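Local coordinates for phytase (Citrobacter braakii, PDB 3ZHC), which belongs to branch 2 of the histidine phosphatase superfamily, a family that pairs an alpha/beta domain built on a mixed sheet with a mainly helical one, at residues 52-57 / 192-197; 142-147 / 308-313; 148-153 / 286-291. The protein carries 2 engineered substitutions. All coordinates share one frame; numbering follows the deposited sequence.

Interaction 1. Residues 52-57 / 192-197. Unlike the reference sequence in segment 52-57: N53 (reference Asp). With FMT (formic acid), chain P.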
loop_
_atom_site.group_PDB
_atom_site.type_symbol
_atom_site.label_atom_id
_atom_site.label_comp_id
_atom_site.label_asym_id
_atom_site.label_seq_id
_atom_site.Cartn_x
_atom_site.Cartn_y
_atom_site.Cartn_z
ATOM N N LYS B 52 26.232 -7.791 13.661
ATOM C CA LYS B 52 26.545 -7.682 15.079
ATOM C C LYS B 52 26.791 -6.232 15.515
ATOM O O LYS B 52 26.379 -5.857 16.581
ATOM C CB LYS B 52 27.758 -8.536 15.433
ATOM C CG LYS B 52 27.535 -10.013 15.287
ATOM C CD LYS B 52 28.813 -10.753 15.564
ATOM C CE LYS B 52 28.703 -12.205 15.262
ATOM N NZ LYS B 52 30.044 -12.835 15.433
ATOM N N ASN B 53 27.453 -5.435 14.665
ATOM C CA ASN B 53 27.838 -4.047 15.008
ATOM C C ASN B 53 26.794 -2.937 14.718
ATOM O O ASN B 53 27.056 -1.760 15.032
ATOM C CB ASN B 53 29.191 -3.714 14.348
ATOM C CG ASN B 53 30.347 -4.620 14.873
ATOM O OD1 ASN B 53 30.458 -4.890 16.078
ATOM N ND2 ASN B 53 31.185 -5.077 13.970
ATOM N N VAL B 54 25.641 -3.297 14.141
ATOM C CA VAL B 54 24.513 -2.315 13.920
ATOM C C VAL B 54 23.474 -2.370 15.052
ATOM O O VAL B 54 22.438 -1.722 14.978
ATOM C CB VAL B 54 23.829 -2.461 12.521
ATOM C CG1 VAL B 54 24.829 -2.139 11.431
ATOM C CG2 VAL B 54 23.227 -3.843 12.341
ATOM N N THR B 55 23.756 -3.146 16.099
ATOM C CA THR B 55 22.931 -3.139 17.298
ATOM C C THR B 55 23.786 -3.427 18.527
ATOM O O THR B 55 24.706 -4.242 18.448
ATOM C CB THR B 55 21.774 -4.155 17.204
ATOM O OG1 THR B 55 21.045 -4.170 18.435
ATOM C CG2 THR B 55 22.288 -5.596 16.868
ATOM N N PRO B 56 23.496 -2.752 19.678
ATOM C CA PRO B 56 24.197 -3.113 20.917
ATOM C C PRO B 56 23.721 -4.460 21.507
ATOM O O PRO B 56 24.356 -4.980 22.409
ATOM C CB PRO B 56 23.838 -1.968 21.863
ATOM C CG PRO B 56 22.506 -1.521 21.385
ATOM C CD PRO B 56 22.576 -1.621 19.904
ATOM N N ASP B 57 22.627 -5.007 20.999
ATOM C CA ASP B 57 22.098 -6.286 21.490
ATOM C C ASP B 57 22.707 -7.462 20.740
ATOM O O ASP B 57 23.420 -7.276 19.769
ATOM C CB ASP B 57 20.586 -6.253 21.401
ATOM C CG ASP B 57 20.002 -5.123 22.243
ATOM O OD1 ASP B 57 20.076 -5.221 23.475
ATOM O OD2 ASP B 57 19.492 -4.142 21.685
ATOM N N LEU B 192 16.613 -1.881 16.189
ATOM C CA LEU B 192 17.996 -2.254 16.447
ATOM C C LEU B 192 18.652 -1.474 17.600
ATOM O O LEU B 192 19.705 -1.872 18.072
ATOM C CB LEU B 192 18.852 -1.995 15.194
ATOM C CG LEU B 192 18.631 -2.779 13.912
ATOM C CD1 LEU B 192 19.370 -2.101 12.780
ATOM C CD2 LEU B 192 19.089 -4.204 14.081
ATOM N N ASN B 193 18.023 -0.364 18.038
ATOM C CA ASN B 193 18.649 0.637 18.940
ATOM C C ASN B 193 19.997 1.016 18.327
ATOM O O ASN B 193 21.032 0.946 18.967
ATOM C CB ASN B 193 18.757 0.143 20.401
ATOM C CG ASN B 193 18.985 1.303 21.413
ATOM O OD1 ASN B 193 18.659 2.484 21.128
ATOM N ND2 ASN B 193 19.546 0.967 22.606
ATOM N N PHE B 194 19.924 1.411 17.045
ATOM C CA PHE B 194 21.090 1.682 16.187
ATOM C C PHE B 194 22.008 2.768 16.723
ATOM O O PHE B 194 23.224 2.621 16.647
ATOM C CB PHE B 194 20.608 2.026 14.746
ATOM C CG PHE B 194 21.723 2.327 13.768
ATOM C CD1 PHE B 194 22.641 1.336 13.406
ATOM C CD2 PHE B 194 21.847 3.612 13.190
ATOM C CE1 PHE B 194 23.680 1.602 12.489
ATOM C CE2 PHE B 194 22.875 3.890 12.274
ATOM C CZ PHE B 194 23.799 2.885 11.920
ATOM N N SER B 195 21.410 3.842 17.267
ATOM C CA SER B 195 22.156 4.984 17.857
ATOM C C SER B 195 23.169 4.569 18.934
ATOM O O SER B 195 24.189 5.224 19.112
ATOM C CB SER B 195 21.180 6.011 18.464
ATOM O OG SER B 195 20.370 6.598 17.468
ATOM N N GLN B 196 22.865 3.478 19.654
ATOM C CA GLN B 196 23.734 2.962 20.721
ATOM C C GLN B 196 24.678 1.819 20.275
ATOM O O GLN B 196 25.345 1.229 21.114
ATOM C CB GLN B 196 22.882 2.490 21.903
ATOM C CG GLN B 196 21.826 3.483 22.380
ATOM C CD GLN B 196 22.401 4.831 22.716
ATOM O OE1 GLN B 196 21.991 5.862 22.139
ATOM N NE2 GLN B 196 23.368 4.851 23.637
ATOM N N SER B 197 24.731 1.521 18.964
ATOM C CA SER B 197 25.595 0.445 18.431
ATOM C C SER B 197 27.022 0.937 18.127
ATOM O O SER B 197 27.288 2.142 18.119
ATOM C CB SER B 197 24.979 -0.172 17.165
ATOM O OG SER B 197 25.052 0.714 16.051
HETATM C C FMT P . 18.007 4.290 17.174
HETATM O O1 FMT P . 16.875 4.693 17.152
HETATM O O2 FMT P . 18.810 4.651 16.324
HETATM O O HOH W 1 19.505 -2.006 23.360
#
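P56 and S197 bring the two backbones closest, their CA atoms 4.6 Å apart, where the turn following helix 49-53 meets the loop beyond helix 182-192. The contact illustrates how a carbonyl at a helix end can be claimed by a neighbouring loop: T55 OG1 donates to L192 O at 2.7 Å, tilted 18° from the carbonyl plane. With OG1 anti to the backbone N of T55 (chi1 176°), the hydroxyl also lies where D57 N can bond to it at 3.1 Å. That second bond makes an ST turn. In segment 192-197, N193, with positive phi, is the C-prime residue of the Schellman motif that ends helix 182-192, and it turns its own carbonyl toward the proline ring, P56 CD lying 3.1 Å from N193 O.

Both elements sit far from the central sheet, in the helical part of the phosphatase fold, and L234 and L238 of helix 231-247 pack against V54. V54 O lies at the edge of the F194 ring, in its plane, 3.4 Å from F194 CD1, while V54 CG1 meets F194 CE1 at 4.1 Å. S197 CB presses on the peptide between V54 and T55. Its hydroxyl folds back on its own segment: S197 OG reaches F194 O at 2.7 Å on a lone pair, and S197 N shares that acceptor. A formic acid molecule is held through its O2 by S195 N and S195 OG, and also by K208 NZ. Water accepts from N193 ND2 and donates to D57 OD2, whose salt-bridge partner is R257.

Interaction 2. Residues 142-147 / 308-313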
loop_
_atom_site.group_PDB
_atom_site.type_symbol
_atom_site.label_atom_id
_atom_site.label_comp_id
_atom_site.label_asym_id
_atom_site.label_seq_id
_atom_site.Cartn_x
_atom_site.Cartn_y
_atom_site.Cartn_z
ATOM N N LYS B 142 26.706 -28.267 -7.575
ATOM C CA LYS B 142 26.379 -27.368 -8.709
ATOM C C LYS B 142 24.956 -26.730 -8.575
ATOM O O LYS B 142 24.163 -27.119 -7.675
ATOM C CB LYS B 142 26.553 -28.169 -10.051
ATOM C CG LYS B 142 26.972 -27.362 -11.310
ATOM C CD LYS B 142 25.857 -27.231 -12.354
ATOM C CE LYS B 142 26.368 -26.557 -13.653
ATOM N NZ LYS B 142 27.435 -27.344 -14.361
ATOM N N ASN B 143 24.644 -25.756 -9.453
ATOM C CA ASN B 143 23.330 -25.058 -9.418
ATOM C C ASN B 143 22.324 -25.610 -10.430
ATOM O O ASN B 143 22.713 -26.107 -11.494
ATOM C CB ASN B 143 23.490 -23.535 -9.616
ATOM C CG ASN B 143 23.699 -23.133 -11.075
ATOM O OD1 ASN B 143 24.722 -23.470 -11.700
ATOM N ND2 ASN B 143 22.725 -22.398 -11.626
ATOM N N ASP B 144 21.033 -25.515 -10.084
ATOM C CA ASP B 144 19.947 -25.932 -10.967
ATOM C C ASP B 144 19.501 -24.691 -11.760
ATOM O O ASP B 144 18.939 -23.776 -11.168
ATOM C CB ASP B 144 18.785 -26.533 -10.169
ATOM C CG ASP B 144 17.702 -27.159 -11.063
ATOM O OD1 ASP B 144 17.556 -26.771 -12.249
ATOM O OD2 ASP B 144 16.993 -28.039 -10.572
ATOM N N PRO B 145 19.742 -24.666 -13.107
ATOM C CA PRO B 145 19.405 -23.475 -13.936
ATOM C C PRO B 145 17.909 -23.100 -14.031
ATOM O O PRO B 145 17.601 -21.979 -14.413
ATOM C CB PRO B 145 19.957 -23.850 -15.329
ATOM C CG PRO B 145 20.022 -25.315 -15.330
ATOM C CD PRO B 145 20.307 -25.748 -13.936
ATOM N N LEU B 146 16.999 -24.023 -13.698
ATOM C CA LEU B 146 15.550 -23.712 -13.633
ATOM C C LEU B 146 15.268 -22.579 -12.655
ATOM O O LEU B 146 14.394 -21.754 -12.895
ATOM C CB LEU B 146 14.730 -24.948 -13.221
ATOM C CG LEU B 146 13.203 -24.819 -13.099
ATOM C CD1 LEU B 146 12.605 -24.499 -14.456
ATOM C CD2 LEU B 146 12.578 -26.082 -12.512
ATOM N N PHE B 147 16.028 -22.563 -11.555
ATOM C CA PHE B 147 15.904 -21.559 -10.502
ATOM C C PHE B 147 16.882 -20.393 -10.648
ATOM O O PHE B 147 16.610 -19.320 -10.137
ATOM C CB PHE B 147 16.081 -22.232 -9.137
ATOM C CG PHE B 147 15.097 -23.334 -8.896
ATOM C CD1 PHE B 147 13.839 -23.057 -8.354
ATOM C CD2 PHE B 147 15.414 -24.662 -9.229
ATOM C CE1 PHE B 147 12.899 -24.099 -8.132
ATOM C CE2 PHE B 147 14.491 -25.702 -9.015
ATOM C CZ PHE B 147 13.226 -25.414 -8.461
ATOM N N ASN B 308 12.714 -33.887 -19.541
ATOM C CA ASN B 308 14.009 -34.516 -19.823
ATOM C C ASN B 308 15.041 -34.472 -18.679
ATOM O O ASN B 308 15.812 -35.425 -18.519
ATOM C CB ASN B 308 14.623 -33.881 -21.100
ATOM C CG ASN B 308 13.606 -33.793 -22.278
ATOM O OD1 ASN B 308 12.990 -34.799 -22.669
ATOM N ND2 ASN B 308 13.433 -32.578 -22.830
ATOM N N ARG B 309 15.055 -33.380 -17.892
ATOM C CA ARG B 309 16.095 -33.191 -16.805
ATOM C C ARG B 309 15.799 -33.889 -15.484
ATOM O O ARG B 309 16.732 -34.243 -14.761
ATOM C CB ARG B 309 16.357 -31.704 -16.541
ATOM C CG ARG B 309 16.734 -30.938 -17.784
ATOM C CD ARG B 309 17.285 -29.558 -17.490
ATOM N NE ARG B 309 16.442 -28.816 -16.565
ATOM C CZ ARG B 309 16.757 -28.440 -15.315
ATOM N NH1 ARG B 309 17.952 -28.698 -14.743
ATOM N NH2 ARG B 309 15.851 -27.778 -14.622
ATOM N N TYR B 310 14.509 -34.067 -15.172
ATOM C CA TYR B 310 14.055 -34.762 -13.948
ATOM C C TYR B 310 13.418 -36.146 -14.226
ATOM O O TYR B 310 13.407 -36.992 -13.345
ATOM C CB TYR B 310 13.055 -33.880 -13.167
ATOM C CG TYR B 310 13.565 -32.473 -12.905
ATOM C CD1 TYR B 310 14.477 -32.214 -11.881
ATOM C CD2 TYR B 310 13.136 -31.397 -13.692
ATOM C CE1 TYR B 310 14.958 -30.889 -11.641
ATOM C CE2 TYR B 310 13.604 -30.082 -13.467
ATOM C CZ TYR B 310 14.508 -29.839 -12.448
ATOM O OH TYR B 310 14.945 -28.574 -12.243
ATOM N N GLY B 311 12.897 -36.365 -15.439
ATOM C CA GLY B 311 12.230 -37.633 -15.794
ATOM C C GLY B 311 10.793 -37.682 -15.284
ATOM O O GLY B 311 10.356 -38.708 -14.755
ATOM N N ILE B 312 10.069 -36.568 -15.439
ATOM C CA ILE B 312 8.671 -36.460 -15.035
ATOM C C ILE B 312 7.822 -36.586 -16.282
ATOM O O ILE B 312 8.080 -35.919 -17.272
ATOM C CB ILE B 312 8.374 -35.110 -14.299
ATOM C CG1 ILE B 312 9.136 -35.049 -12.968
ATOM C CG2 ILE B 312 6.877 -34.927 -14.056
ATOM C CD1 ILE B 312 9.012 -33.735 -12.246
ATOM N N LYS B 313 6.810 -37.450 -16.232
ATOM C CA LYS B 313 5.894 -37.618 -17.348
ATOM C C LYS B 313 4.776 -36.609 -17.191
ATOM O O LYS B 313 3.860 -36.813 -16.393
ATOM C CB LYS B 313 5.343 -39.048 -17.405
ATOM C CG LYS B 313 6.426 -40.140 -17.683
ATOM C CD LYS B 313 6.996 -40.056 -19.109
ATOM C CE LYS B 313 7.905 -41.264 -19.440
ATOM N NZ LYS B 313 8.552 -41.118 -20.797
#
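D144 receives R309 and Y310 on its two carboxylate oxygens, joining an Asx turn on one side to the turn of a beta hairpin on the other. The hairpin is formed by strands 305-307 and 312-314, with a G1 bulge at G311 and I312, and its turn offers both donors. The acid's CG stands anti to its own backbone N (chi1 -172°), which carries the carboxylate across to them.

OD1 accepts three bonds. R309 grips it end-on in a salt bridge, NH2 at 3.1 Å from D144 OD1 on the syn lone pair and NH1 at 3.2 Å from the same atom, approaching 48° out of the carboxylate plane. The oxygen lies close to the guanidinium plane, although the two flat groups are turned 75° against each other. The third donor is the backbone L146 N, 3.2 Å from D144 OD1, which closes the Asx turn. F147 N bonds to D144 O, and F147 O is taken by N327 ND2. The hairpin has its own internal acceptor, since E307 OE2 receives R309 N.

L146 adds apolar cover beside these polar atoms: its CB lies 3.4 Å from R309 NH2, and I108 of strand 105-109 touches both L146 and Y310. D144 OD2 lies at the edge of the Y310 ring, near its plane, and Y310 OH donates to the syn lone pair of that oxygen at 2.7 Å.

Interaction 3. Residues 148-153 / 286-291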
loop_
_atom_site.group_PDB
_atom_site.type_symbol
_atom_site.label_atom_id
_atom_site.label_comp_id
_atom_site.label_asym_id
_atom_site.label_seq_id
_atom_site.Cartn_x
_atom_site.Cartn_y
_atom_site.Cartn_z
ATOM N N ASN B 148 18.017 -20.613 -11.341
ATOM C CA ASN B 148 19.072 -19.591 -11.517
ATOM C C ASN B 148 19.703 -19.640 -12.935
ATOM O O ASN B 148 20.868 -20.041 -13.083
ATOM C CB ASN B 148 20.193 -19.777 -10.457
ATOM C CG ASN B 148 19.682 -19.762 -9.024
ATOM O OD1 ASN B 148 19.276 -18.708 -8.501
ATOM N ND2 ASN B 148 19.713 -20.958 -8.351
ATOM N N PRO B 149 18.946 -19.237 -13.977
ATOM C CA PRO B 149 19.463 -19.336 -15.352
ATOM C C PRO B 149 20.611 -18.368 -15.704
ATOM O O PRO B 149 21.412 -18.688 -16.569
ATOM C CB PRO B 149 18.228 -19.030 -16.206
ATOM C CG PRO B 149 17.403 -18.207 -15.363
ATOM C CD PRO B 149 17.588 -18.682 -13.967
ATOM N N VAL B 150 20.705 -17.219 -15.030
ATOM C CA VAL B 150 21.757 -16.222 -15.367
ATOM C C VAL B 150 23.220 -16.724 -15.003
ATOM O O VAL B 150 24.198 -16.062 -15.333
ATOM C CB VAL B 150 21.430 -14.800 -14.795
ATOM C CG1 VAL B 150 22.250 -13.746 -15.486
ATOM C CG2 VAL B 150 19.955 -14.474 -14.973
ATOM N N LYS B 151 23.326 -17.897 -14.335
ATOM C CA LYS B 151 24.607 -18.609 -14.135
ATOM C C LYS B 151 24.988 -19.484 -15.396
ATOM O O LYS B 151 26.044 -20.086 -15.424
ATOM C CB LYS B 151 24.580 -19.504 -12.886
ATOM C CG LYS B 151 23.966 -18.875 -11.599
ATOM C CD LYS B 151 24.628 -17.571 -11.169
ATOM C CE LYS B 151 23.984 -17.046 -9.865
ATOM N NZ LYS B 151 24.580 -15.719 -9.391
ATOM N N MET B 152 24.110 -19.549 -16.410
ATOM C CA MET B 152 24.425 -20.233 -17.681
ATOM C C MET B 152 25.232 -19.313 -18.558
ATOM O O MET B 152 25.129 -18.083 -18.441
ATOM C CB MET B 152 23.158 -20.627 -18.441
ATOM C CG MET B 152 22.241 -21.589 -17.705
ATOM S SD MET B 152 20.956 -22.229 -18.801
ATOM C CE MET B 152 21.898 -23.533 -19.614
ATOM N N GLY B 153 26.037 -19.899 -19.444
ATOM C CA GLY B 153 26.831 -19.128 -20.414
ATOM C C GLY B 153 25.918 -18.442 -21.430
ATOM O O GLY B 153 26.103 -17.252 -21.725
ATOM N N ARG B 286 12.568 -11.026 -16.420
ATOM C CA ARG B 286 12.328 -11.740 -17.695
ATOM C C ARG B 286 13.315 -12.857 -17.910
ATOM O O ARG B 286 12.926 -13.978 -18.195
ATOM C CB ARG B 286 12.383 -10.782 -18.897
ATOM C CG ARG B 286 11.177 -9.906 -19.079
ATOM C CD ARG B 286 11.319 -9.003 -20.352
ATOM N NE ARG B 286 11.381 -9.812 -21.589
ATOM C CZ ARG B 286 12.348 -9.798 -22.538
ATOM N NH1 ARG B 286 13.413 -8.989 -22.480
ATOM N NH2 ARG B 286 12.222 -10.620 -23.589
ATOM N N SER B 287 14.595 -12.542 -17.779
ATOM C CA SER B 287 15.666 -13.547 -17.929
ATOM C C SER B 287 15.582 -14.645 -16.860
ATOM O O SER B 287 15.610 -15.825 -17.183
ATOM C CB SER B 287 17.027 -12.870 -17.852
ATOM O OG SER B 287 17.148 -11.860 -18.863
ATOM N N ARG B 288 15.473 -14.227 -15.591
ATOM C CA ARG B 288 15.478 -15.166 -14.441
ATOM C C ARG B 288 14.244 -16.053 -14.348
ATOM O O ARG B 288 14.353 -17.194 -13.953
ATOM C CB ARG B 288 15.702 -14.421 -13.105
ATOM C CG ARG B 288 17.128 -14.091 -12.823
ATOM C CD ARG B 288 17.283 -13.274 -11.537
ATOM N NE ARG B 288 18.703 -13.106 -11.137
ATOM C CZ ARG B 288 19.179 -12.174 -10.274
ATOM N NH1 ARG B 288 18.363 -11.276 -9.682
ATOM N NH2 ARG B 288 20.497 -12.138 -10.001
ATOM N N ALA B 289 13.076 -15.513 -14.715
ATOM C CA ALA B 289 11.807 -16.276 -14.680
ATOM C C ALA B 289 11.576 -17.184 -15.888
ATOM O O ALA B 289 10.650 -17.989 -15.846
ATOM C CB ALA B 289 10.603 -15.317 -14.528
ATOM N N THR B 290 12.397 -17.072 -16.950
ATOM C CA THR B 290 12.134 -17.802 -18.241
ATOM C C THR B 290 11.976 -19.351 -18.108
ATOM O O THR B 290 10.949 -19.896 -18.583
ATOM C CB THR B 290 13.166 -17.394 -19.387
ATOM O OG1 THR B 290 12.878 -16.056 -19.823
ATOM C CG2 THR B 290 13.091 -18.328 -20.587
ATOM N N PRO B 291 12.957 -20.053 -17.475
ATOM C CA PRO B 291 12.814 -21.506 -17.282
ATOM C C PRO B 291 11.543 -21.910 -16.525
ATOM O O PRO B 291 10.880 -22.846 -16.935
ATOM C CB PRO B 291 14.054 -21.870 -16.476
ATOM C CG PRO B 291 15.015 -20.864 -16.803
ATOM C CD PRO B 291 14.266 -19.594 -16.987
#
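P149 and V150 lie against R288, S287 and P291 in a contact that no hydrogen bond crosses, a worked case of a short 3-10 turn fitted to a kinked helix. The apolar contacts come first. P149 lays its ring against the helix, and its CB meets P291 CG at 3.7 Å, proline against proline. V150 has CG1 anti to its backbone N (chi1 -162°), which leaves CG2 beside that N and directed at the helix. V150 CG2 then touches R288 CG at 3.6 Å, the two side chains crossing at about a right angle, so that the valine meets the aliphatic stem of the arginine.

Contacts of carbon with carbonyl oxygen form the second group. P149 CG is 3.5 Å from S287 O and equally 3.5 Å from R288 O. S287 O belongs to the distorted part of helix 282-301: P291 has no N-H to offer it, and within the segment it receives just a weak bond from T290 N. The P149 ring thus rests beside the kink at P291.

The contact joins the loop between strand 134-135 and helix 159-169 to helix 282-301 of the histidine phosphatase fold, and this helix turns another side, through A289, toward L331 and A334 of helix 325-335.

Polar bonds remain within each element or lead away from the contact. In the 3-10 turn, M152 N donates to P149 O at 2.8 Å. In the helix, T290 OG1 bonds to R286 O at 2.6 Å, and the same hydroxyl oxygen is hydrogen-bonded to V426 N. The extended chain of R288 carries its guanidinium past the valine, and R288 NH1 makes a weak hydrogen bond to Q279 OE1. K151 NZ and R288 NH2, both positively charged, lie 5.5 Å apart without contact.

From the N terminus, the chain opens interaction 1 at 52-57 and closes it at 192-197, a loop in which helix far outweighs strand. Before that loop closes, the chain has already begun interactions 2 and 3, at 142-147 and then 148-153, so interaction 1 crosses both. Helix 282-301 next completes interaction 3, and the hairpin at 308-313 completes interaction 2, whose longer loop encloses that of interaction 3. These two are neighbours, their centres about 13 Å apart, because one continuous loop after strand 134-135 meets first the hairpin, then the helix. Interaction 1 stands alone in the helical region, its centre about 43 Å from that of interaction 2.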